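Local coordinates for protein Gp26 (Listeria phage P40, PDB 4JZ5) that probably hydrolyses the peptidoglycan of the Listeria cell wall, as a phage endolysin whose catalytic domain belongs to glycosyl hydrolase family 25, at residues Leu114-Glu119 with Gln133-His138; Leu78-Leu83 with Ile91-Met96; Val147-Tyr150 with Phe155-Thr158. All blocks are in the same frame, centred on the assembly; numbering follows the deposited sequence.

Contact 1: residues Leu114-Glu119 with Gln133-His138; sequences LFLDYE and QRFIDH
Leu116 CD1 covers one face of the Phe135 ring, standing over its middle, 3.8 Å from the ring centroid and only 10° off the ring normal, a well-centred CH-pi contact. On the other side of the ring plane, obliquely and beyond the rim, the backbone of helix 87-106 approaches at Ala94, and the imidazole of His80 also meets this phenyl group.

Leu116 makes the contact with both of its branches. Its CG is anti to the backbone N (chi1 173°), a setting that carries the fork from the strand toward the helix. CD1 takes the phenyl face, while CD2 lies between the ring and the next residue of the helix: Leu116 CD2 is 3.9 Å from Phe135 CD1 and 4.0 Å from Ile136 CG1. The Leu116 and Ile136 side chains meet at about a right angle, and the CD1 end of Ile136 also comes to 4.1 Å from Leu116 CD2. Only carbon atoms meet across this buried interface, which is the strand-to-helix half of a beta-alpha-beta unit (strand 114-117, helix 128-143, strand 147-152) in the curled sheet of the barrel-like family 25 fold. Leu149, Ala82 and Cys132 also touch Leu116, and Ile136 reaches on to Val147 and Val164, which ties the pair into the hydrophobic layer between sheet and helices.

Polar groups are placed round the helix, away from this layer. Gln133 NE2 donates to Asp137 OD1 over 2.9 Å, one turn along, approaching from above the carboxylate plane rather than within it (40° out). Gln133 OE1 accepts from the backbone N of Lys165, which fixes the amide at both ends.

Contact 2: residues Leu78-Leu83 with Ile91-Met96; sequences LYHYAL and INEANM
His80 and Glu93 are the main meeting point between a strand and the helix that follows it, the first half of the beta-alpha-beta unit made by strand 76-81, helix 87-106 and strand 114-117. The two segment axes come within 9.3 Å and run 148° apart, the near-antiparallel course expected when a chain leaves a barrel strand and returns along its outside.

The polar part of the contact lies just beyond the strand. Glu93, with CG anti to its carbonyl carbon and the chain extended beyond it, sends its carboxylate to the loop, where Leu83 N donates to Glu93 OE1 over 2.9 Å in an almost straight line (175°). The placing of OE1 is somewhat doubtful, since it is modelled too near the imidazole. In this loop, Leu83 CB also lies 3.4 Å from Glu93 OE2.

Van der Waals contact involves the His80 ring. The carboxyl carbon Glu93 CD lies at the imidazole edge, in its plane, with the carboxylate turned 70° from the ring, and the backbone oxygen Glu93 O stands over one face, 3.9 Å above the plane and displaced toward the rim. Glu93 CB approaches His80 CE1 to 3.6 Å. The ring is also tethered elsewhere, because NE2 is hydrogen-bonded to Gly54 O; beside that nitrogen comes Met96, whose CB lies 4.2 Å from His80 NE2.

Contact 3: residues Val147-Tyr150 with Phe155-Thr158; sequences VGLY and FWKT
Leu149 O lies at the edge of the Trp156 indole, in the plane of the ring system. This carbonyl oxygen of Leu149 is 3.4 Å from Trp156 CZ3 and 3.7 Å from CH2, so the six-membered ring meets it with carbon atoms and no hydrogen bond joins the segments. The backbone of Leu149 is meanwhile bonded to Leu168 and Trp170, just before and within strand 169-172.

The Leu149 side chain adds an apolar contact from another direction: CD2 sits over one face of the indole, 4.0 Å from Trp156 CH2. Trp156 has CG anti to its backbone N (chi1 -173°), which directs the indole from the short helix back to the strand, benzene ring foremost. Its pyrrole nitrogen, NE1, is hydrogen-bonded to Asp162 OD1, a bond that restrains the rotation of the indole about CB-CG.

Tyr150 meets the indole edge with its CA, 4.4 Å from Trp156 CZ3, while its side chain sets off away from the helix; its hydroxyl is hydrogen-bonded to Gln193. Such a strand followed directly by a short helix of six residues, then by strand 169-172 in parallel, is a beta-alpha-beta crossover within the irregular beta/alpha barrel of family 25 hydrolases.

The three contacts follow one another along the chain, contact 2 first, then contact 1, then contact 3, each closing before the next opens. Each joins a strand to its following helix, and the strands 76-81, 114-117 and 147-152 lie side by side and parallel in one sheet, with contact 1 in the middle. Its centre is 7 Å from that of contact 2 and 9 Å from that of contact 3. Contacts 2 and 3 are 15 Å apart between centres and do not touch. Backbone bonds such as Asp117 N to His80 O and Tyr150 N to Leu116 O connect neighbours, so successive beta-alpha units build one continuous wall of the catalytic domain.

Contact 1: residues Leu114-Glu119 with Gln133-His138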
loop_
_atom_site.group_PDB
_atom_site.type_symbol
_atom_site.label_atom_id
_atom_site.label_comp_id
_atom_site.label_asym_id
_atom_site.label_seq_id
_atom_site.Cartn_x
_atom_site.Cartn_y
_atom_site.Cartn_z
ATOM N N LEU A 114 5.618 -4.626 1.538
ATOM C CA LEU A 114 4.409 -4.647 2.339
ATOM C C LEU A 114 4.220 -3.288 2.992
ATOM O O LEU A 114 5.176 -2.544 3.172
ATOM C CB LEU A 114 4.505 -5.732 3.419
ATOM C CG LEU A 114 4.811 -7.145 2.912
ATOM C CD1 LEU A 114 5.125 -8.055 4.078
ATOM C CD2 LEU A 114 3.661 -7.724 2.101
ATOM N N PHE A 115 2.971 -2.960 3.338
ATOM C CA PHE A 115 2.661 -1.662 3.930
ATOM C C PHE A 115 1.594 -1.749 5.003
ATOM O O PHE A 115 0.632 -2.507 4.896
ATOM C CB PHE A 115 2.129 -0.703 2.864
ATOM C CG PHE A 115 3.147 -0.285 1.862
ATOM C CD1 PHE A 115 3.962 0.801 2.119
ATOM C CD2 PHE A 115 3.285 -0.940 0.667
ATOM C CE1 PHE A 115 4.905 1.217 1.201
ATOM C CE2 PHE A 115 4.239 -0.524 -0.250
ATOM C CZ PHE A 115 5.041 0.547 0.030
ATOM N N LEU A 116 1.780 -0.921 6.028
ATOM C CA LEU A 116 0.754 -0.602 6.997
ATOM C C LEU A 116 0.043 0.679 6.545
ATOM O O LEU A 116 0.677 1.736 6.439
ATOM C CB LEU A 116 1.396 -0.367 8.362
ATOM C CG LEU A 116 0.483 0.152 9.464
ATOM C CD1 LEU A 116 -0.696 -0.770 9.668
ATOM C CD2 LEU A 116 1.251 0.307 10.767
ATOM N N ASP A 117 -1.260 0.584 6.291
ATOM C CA ASP A 117 -2.116 1.735 5.976
ATOM C C ASP A 117 -2.830 2.122 7.261
ATOM O O ASP A 117 -3.701 1.377 7.757
ATOM C CB ASP A 117 -3.098 1.288 4.878
ATOM C CG ASP A 117 -4.168 2.303 4.537
ATOM O OD1 ASP A 117 -4.445 3.205 5.329
ATOM O OD2 ASP A 117 -4.773 2.164 3.454
ATOM N N TYR A 118 -2.405 3.238 7.854
ATOM C CA TYR A 118 -2.886 3.631 9.174
ATOM C C TYR A 118 -3.498 5.005 9.063
ATOM O O TYR A 118 -2.757 6.005 9.060
ATOM C CB TYR A 118 -1.772 3.627 10.244
ATOM C CG TYR A 118 -2.384 3.634 11.622
ATOM C CD1 TYR A 118 -2.781 2.462 12.229
ATOM C CD2 TYR A 118 -2.652 4.815 12.279
ATOM C CE1 TYR A 118 -3.408 2.464 13.458
ATOM C CE2 TYR A 118 -3.273 4.827 13.512
ATOM C CZ TYR A 118 -3.669 3.658 14.087
ATOM O OH TYR A 118 -4.298 3.701 15.311
ATOM N N GLU A 119 -4.825 5.064 8.957
ATOM C CA GLU A 119 -5.486 6.334 8.690
ATOM C C GLU A 119 -6.746 6.564 9.529
ATOM O O GLU A 119 -7.475 7.530 9.305
ATOM C CB GLU A 119 -5.790 6.434 7.203
ATOM C CG GLU A 119 -6.787 5.424 6.704
ATOM C CD GLU A 119 -6.949 5.468 5.172
ATOM O OE1 GLU A 119 -6.288 4.724 4.433
ATOM O OE2 GLU A 119 -7.782 6.260 4.680
ATOM N N GLN A 133 4.562 0.854 15.246
ATOM C CA GLN A 133 5.881 0.240 15.312
ATOM C C GLN A 133 5.796 -1.252 15.645
ATOM O O GLN A 133 6.507 -2.062 15.037
ATOM C CB GLN A 133 6.775 0.947 16.333
ATOM C CG GLN A 133 8.234 0.552 16.169
ATOM C CD GLN A 133 8.795 1.115 14.896
ATOM O OE1 GLN A 133 8.865 2.336 14.749
ATOM N NE2 GLN A 133 9.093 0.266 13.927
ATOM N N ARG A 134 4.948 -1.608 16.608
ATOM C CA ARG A 134 4.763 -3.013 16.952
ATOM C C ARG A 134 4.293 -3.813 15.745
ATOM O O ARG A 134 4.783 -4.927 15.509
ATOM C CB ARG A 134 3.786 -3.173 18.115
ATOM C CG ARG A 134 4.291 -2.576 19.422
ATOM C CD ARG A 134 3.246 -2.737 20.522
ATOM N NE ARG A 134 3.067 -4.140 20.877
ATOM C CZ ARG A 134 1.915 -4.797 20.909
ATOM N NH1 ARG A 134 0.765 -4.209 20.627
ATOM N NH2 ARG A 134 1.932 -6.082 21.235
ATOM N N PHE A 135 3.344 -3.269 14.997
ATOM C CA PHE A 135 2.850 -3.936 13.799
ATOM C C PHE A 135 3.967 -4.159 12.782
ATOM O O PHE A 135 4.161 -5.271 12.293
ATOM C CB PHE A 135 1.722 -3.086 13.200
ATOM C CG PHE A 135 1.129 -3.643 11.924
ATOM C CD1 PHE A 135 1.784 -3.509 10.712
ATOM C CD2 PHE A 135 -0.103 -4.285 11.946
ATOM C CE1 PHE A 135 1.236 -4.022 9.549
ATOM C CE2 PHE A 135 -0.662 -4.793 10.781
ATOM C CZ PHE A 135 0.016 -4.661 9.584
ATOM N N ILE A 136 4.680 -3.095 12.459
ATOM C CA ILE A 136 5.720 -3.135 11.441
ATOM C C ILE A 136 6.861 -4.063 11.858
ATOM O O ILE A 136 7.312 -4.884 11.052
ATOM C CB ILE A 136 6.198 -1.705 11.144
ATOM C CG1 ILE A 136 5.083 -0.944 10.404
ATOM C CG2 ILE A 136 7.517 -1.702 10.372
ATOM C CD1 ILE A 136 5.316 0.539 10.309
ATOM N N ASP A 137 7.303 -3.962 13.106
ATOM C CA ASP A 137 8.346 -4.843 13.591
ATOM C C ASP A 137 7.916 -6.295 13.450
ATOM O O ASP A 137 8.726 -7.161 13.098
ATOM C CB ASP A 137 8.620 -4.600 15.069
ATOM C CG ASP A 137 9.287 -3.260 15.371
ATOM O OD1 ASP A 137 9.717 -2.554 14.451
ATOM O OD2 ASP A 137 9.390 -2.937 16.579
ATOM N N HIS A 138 6.667 -6.599 13.780
ATOM C CA HIS A 138 6.214 -7.975 13.704
ATOM C C HIS A 138 6.240 -8.493 12.273
ATOM O O HIS A 138 6.738 -9.588 12.001
ATOM C CB HIS A 138 4.824 -8.124 14.319
ATOM C CG HIS A 138 4.417 -9.543 14.492
ATOM N ND1 HIS A 138 4.946 -10.335 15.486
ATOM C CD2 HIS A 138 3.562 -10.330 13.799
ATOM C CE1 HIS A 138 4.432 -11.549 15.396
ATOM N NE2 HIS A 138 3.587 -11.571 14.385
#

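Contact 2: residues Leu78-Leu83 with Ile91-Met96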
loop_
_atom_site.group_PDB
_atom_site.type_symbol
_atom_site.label_atom_id
_atom_site.label_comp_id
_atom_site.label_asym_id
_atom_site.label_seq_id
_atom_site.Cartn_x
_atom_site.Cartn_y
_atom_site.Cartn_z
ATOM N N LEU A 78 1.710 -5.513 -1.072
ATOM C CA LEU A 78 0.452 -5.598 -0.323
ATOM C C LEU A 78 0.349 -4.476 0.685
ATOM O O LEU A 78 1.368 -4.074 1.257
ATOM C CB LEU A 78 0.359 -6.887 0.494
ATOM C CG LEU A 78 0.571 -8.201 -0.243
ATOM C CD1 LEU A 78 0.421 -9.353 0.734
ATOM C CD2 LEU A 78 -0.337 -8.392 -1.433
ATOM N N TYR A 79 -0.866 -4.002 0.954
ATOM C CA TYR A 79 -1.081 -3.093 2.067
ATOM C C TYR A 79 -2.250 -3.567 2.917
ATOM O O TYR A 79 -3.286 -3.993 2.412
ATOM C CB TYR A 79 -1.281 -1.633 1.596
ATOM C CG TYR A 79 -2.638 -1.298 1.000
ATOM C CD1 TYR A 79 -3.688 -0.871 1.807
ATOM C CD2 TYR A 79 -2.862 -1.359 -0.372
ATOM C CE1 TYR A 79 -4.924 -0.538 1.281
ATOM C CE2 TYR A 79 -4.107 -1.031 -0.912
ATOM C CZ TYR A 79 -5.125 -0.613 -0.075
ATOM O OH TYR A 79 -6.367 -0.289 -0.572
ATOM N N HIS A 80 -2.078 -3.443 4.230
ATOM C CA HIS A 80 -3.076 -3.811 5.219
ATOM C C HIS A 80 -3.764 -2.572 5.764
ATOM O O HIS A 80 -3.088 -1.638 6.194
ATOM C CB HIS A 80 -2.387 -4.513 6.390
ATOM C CG HIS A 80 -3.321 -4.843 7.502
ATOM N ND1 HIS A 80 -3.425 -4.143 8.686
ATOM C CD2 HIS A 80 -4.240 -5.825 7.552
ATOM C CE1 HIS A 80 -4.366 -4.716 9.429
ATOM N NE2 HIS A 80 -4.875 -5.729 8.755
ATOM N N TYR A 81 -5.098 -2.561 5.755
ATOM C CA TYR A 81 -5.869 -1.460 6.312
ATOM C C TYR A 81 -6.068 -1.711 7.803
ATOM O O TYR A 81 -6.804 -2.620 8.212
ATOM C CB TYR A 81 -7.224 -1.305 5.598
ATOM C CG TYR A 81 -7.930 -0.047 6.036
ATOM C CD1 TYR A 81 -8.686 -0.019 7.199
ATOM C CD2 TYR A 81 -7.777 1.135 5.331
ATOM C CE1 TYR A 81 -9.309 1.139 7.618
ATOM C CE2 TYR A 81 -8.410 2.304 5.746
ATOM C CZ TYR A 81 -9.146 2.295 6.900
ATOM O OH TYR A 81 -9.763 3.455 7.320
ATOM N N ALA A 82 -5.384 -0.921 8.616
ATOM C CA ALA A 82 -5.336 -1.152 10.054
ATOM C C ALA A 82 -6.597 -0.745 10.800
ATOM O O ALA A 82 -7.144 0.333 10.562
ATOM C CB ALA A 82 -4.173 -0.396 10.640
ATOM N N LEU A 83 -6.998 -1.598 11.737
ATOM C CA LEU A 83 -8.132 -1.356 12.624
ATOM C C LEU A 83 -7.808 -1.811 14.050
ATOM O O LEU A 83 -8.703 -2.090 14.840
ATOM C CB LEU A 83 -9.358 -2.109 12.116
ATOM C CG LEU A 83 -9.898 -1.577 10.788
ATOM C CD1 LEU A 83 -10.924 -2.524 10.186
ATOM C CD2 LEU A 83 -10.490 -0.191 10.954
ATOM N N ILE A 91 -0.850 -7.300 17.012
ATOM C CA ILE A 91 -0.083 -8.422 16.498
ATOM C C ILE A 91 -0.969 -9.318 15.637
ATOM O O ILE A 91 -0.541 -9.806 14.585
ATOM C CB ILE A 91 0.553 -9.223 17.656
ATOM C CG1 ILE A 91 1.450 -8.313 18.503
ATOM C CG2 ILE A 91 1.346 -10.410 17.126
ATOM C CD1 ILE A 91 2.541 -7.603 17.711
ATOM N N ASN A 92 -2.215 -9.534 16.053
ATOM C CA ASN A 92 -3.106 -10.353 15.241
ATOM C C ASN A 92 -3.338 -9.712 13.873
ATOM O O ASN A 92 -3.412 -10.413 12.858
ATOM C CB ASN A 92 -4.424 -10.615 15.962
ATOM C CG ASN A 92 -4.259 -11.509 17.175
ATOM O OD1 ASN A 92 -3.289 -12.250 17.285
ATOM N ND2 ASN A 92 -5.221 -11.457 18.078
ATOM N N GLU A 93 -3.423 -8.383 13.825
ATOM C CA GLU A 93 -3.538 -7.701 12.542
ATOM C C GLU A 93 -2.248 -7.824 11.730
ATOM O O GLU A 93 -2.294 -8.023 10.509
ATOM C CB GLU A 93 -3.919 -6.225 12.722
ATOM C CG GLU A 93 -5.385 -6.074 13.117
ATOM C CD GLU A 93 -6.018 -4.756 12.744
ATOM O OE1 GLU A 93 -5.421 -3.976 11.948
ATOM O OE2 GLU A 93 -7.147 -4.518 13.212
ATOM N N ALA A 94 -1.095 -7.721 12.377
ATOM C CA ALA A 94 0.164 -7.952 11.678
ATOM C C ALA A 94 0.172 -9.352 11.062
ATOM O O ALA A 94 0.625 -9.526 9.923
ATOM C CB ALA A 94 1.325 -7.764 12.626
ATOM N N ASN A 95 -0.348 -10.333 11.792
ATOM C CA ASN A 95 -0.425 -11.688 11.263
ATOM C C ASN A 95 -1.386 -11.828 10.090
ATOM O O ASN A 95 -1.214 -12.711 9.265
ATOM C CB ASN A 95 -0.793 -12.670 12.362
ATOM C CG ASN A 95 0.357 -12.929 13.299
ATOM O OD1 ASN A 95 1.519 -12.807 12.916
ATOM N ND2 ASN A 95 0.044 -13.319 14.529
ATOM N N MET A 96 -2.388 -10.959 9.987
ATOM C CA MET A 96 -3.245 -10.933 8.794
ATOM C C MET A 96 -2.415 -10.599 7.564
ATOM O O MET A 96 -2.546 -11.215 6.510
ATOM C CB MET A 96 -4.354 -9.882 8.929
ATOM C CG MET A 96 -5.447 -10.207 9.933
ATOM S SD MET A 96 -6.572 -11.543 9.437
ATOM C CE MET A 96 -7.537 -10.800 8.137
#

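Contact 3: residues Val147-Tyr150 with Phe155-Thr158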
loop_
_atom_site.group_PDB
_atom_site.type_symbol
_atom_site.label_atom_id
_atom_site.label_comp_id
_atom_site.label_asym_id
_atom_site.label_seq_id
_atom_site.Cartn_x
_atom_site.Cartn_y
_atom_site.Cartn_z
ATOM N N VAL A 147 8.792 -3.242 4.888
ATOM C CA VAL A 147 7.461 -2.782 5.271
ATOM C C VAL A 147 7.489 -1.272 5.413
ATOM O O VAL A 147 8.265 -0.729 6.202
ATOM C CB VAL A 147 7.012 -3.399 6.607
ATOM C CG1 VAL A 147 5.626 -2.909 6.983
ATOM C CG2 VAL A 147 7.042 -4.911 6.537
ATOM N N GLY A 148 6.613 -0.604 4.668
ATOM C CA GLY A 148 6.447 0.829 4.754
ATOM C C GLY A 148 5.157 1.236 5.447
ATOM O O GLY A 148 4.418 0.398 5.965
ATOM N N LEU A 149 4.910 2.548 5.447
ATOM C CA LEU A 149 3.827 3.156 6.199
ATOM C C LEU A 149 3.118 4.149 5.296
ATOM O O LEU A 149 3.761 4.951 4.632
ATOM C CB LEU A 149 4.385 3.868 7.424
ATOM C CG LEU A 149 3.382 4.580 8.323
ATOM C CD1 LEU A 149 2.373 3.631 8.933
ATOM C CD2 LEU A 149 4.136 5.332 9.412
ATOM N N TYR A 150 1.782 4.077 5.304
ATOM C CA TYR A 150 0.923 4.962 4.522
ATOM C C TYR A 150 -0.043 5.710 5.422
ATOM O O TYR A 150 -0.684 5.119 6.285
ATOM C CB TYR A 150 0.110 4.154 3.499
ATOM C CG TYR A 150 -1.053 4.900 2.878
ATOM C CD1 TYR A 150 -2.295 4.956 3.517
ATOM C CD2 TYR A 150 -0.915 5.536 1.651
ATOM C CE1 TYR A 150 -3.354 5.623 2.961
ATOM C CE2 TYR A 150 -1.974 6.217 1.086
ATOM C CZ TYR A 150 -3.199 6.250 1.741
ATOM O OH TYR A 150 -4.287 6.905 1.218
ATOM N N PHE A 155 -2.974 13.600 8.582
ATOM C CA PHE A 155 -3.030 12.559 9.597
ATOM C C PHE A 155 -1.617 12.195 10.053
ATOM O O PHE A 155 -1.351 12.029 11.251
ATOM C CB PHE A 155 -3.735 11.324 9.049
ATOM C CG PHE A 155 -3.935 10.251 10.071
ATOM C CD1 PHE A 155 -2.908 9.386 10.389
ATOM C CD2 PHE A 155 -5.140 10.132 10.737
ATOM C CE1 PHE A 155 -3.088 8.410 11.348
ATOM C CE2 PHE A 155 -5.328 9.147 11.704
ATOM C CZ PHE A 155 -4.294 8.284 12.000
ATOM N N TRP A 156 -0.707 12.061 9.097
ATOM C CA TRP A 156 0.674 11.687 9.384
ATOM C C TRP A 156 1.299 12.688 10.351
ATOM O O TRP A 156 1.898 12.309 11.362
ATOM C CB TRP A 156 1.447 11.645 8.062
ATOM C CG TRP A 156 2.855 11.131 8.119
ATOM C CD1 TRP A 156 3.911 11.699 8.766
ATOM C CD2 TRP A 156 3.364 9.971 7.462
ATOM N NE1 TRP A 156 5.046 10.944 8.579
ATOM C CE2 TRP A 156 4.736 9.883 7.768
ATOM C CE3 TRP A 156 2.793 8.992 6.644
ATOM C CZ2 TRP A 156 5.539 8.841 7.299
ATOM C CZ3 TRP A 156 3.600 7.969 6.173
ATOM C CH2 TRP A 156 4.952 7.902 6.503
ATOM N N LYS A 157 1.153 13.968 10.053
ATOM C CA LYS A 157 1.719 15.005 10.898
ATOM C C LYS A 157 1.108 14.991 12.292
ATOM O O LYS A 157 1.822 15.087 13.297
ATOM C CB LYS A 157 1.495 16.377 10.262
ATOM C CG LYS A 157 2.334 16.620 9.017
ATOM C CD LYS A 157 2.238 18.044 8.510
ATOM C CE LYS A 157 0.854 18.379 7.998
ATOM N NZ LYS A 157 0.827 19.713 7.327
ATOM N N THR A 158 -0.216 14.901 12.361
ATOM C CA THR A 158 -0.904 15.056 13.638
ATOM C C THR A 158 -0.888 13.814 14.518
ATOM O O THR A 158 -1.353 13.873 15.656
ATOM C CB THR A 158 -2.360 15.522 13.447
ATOM O OG1 THR A 158 -3.098 14.519 12.736
ATOM C CG2 THR A 158 -2.411 16.862 12.713
#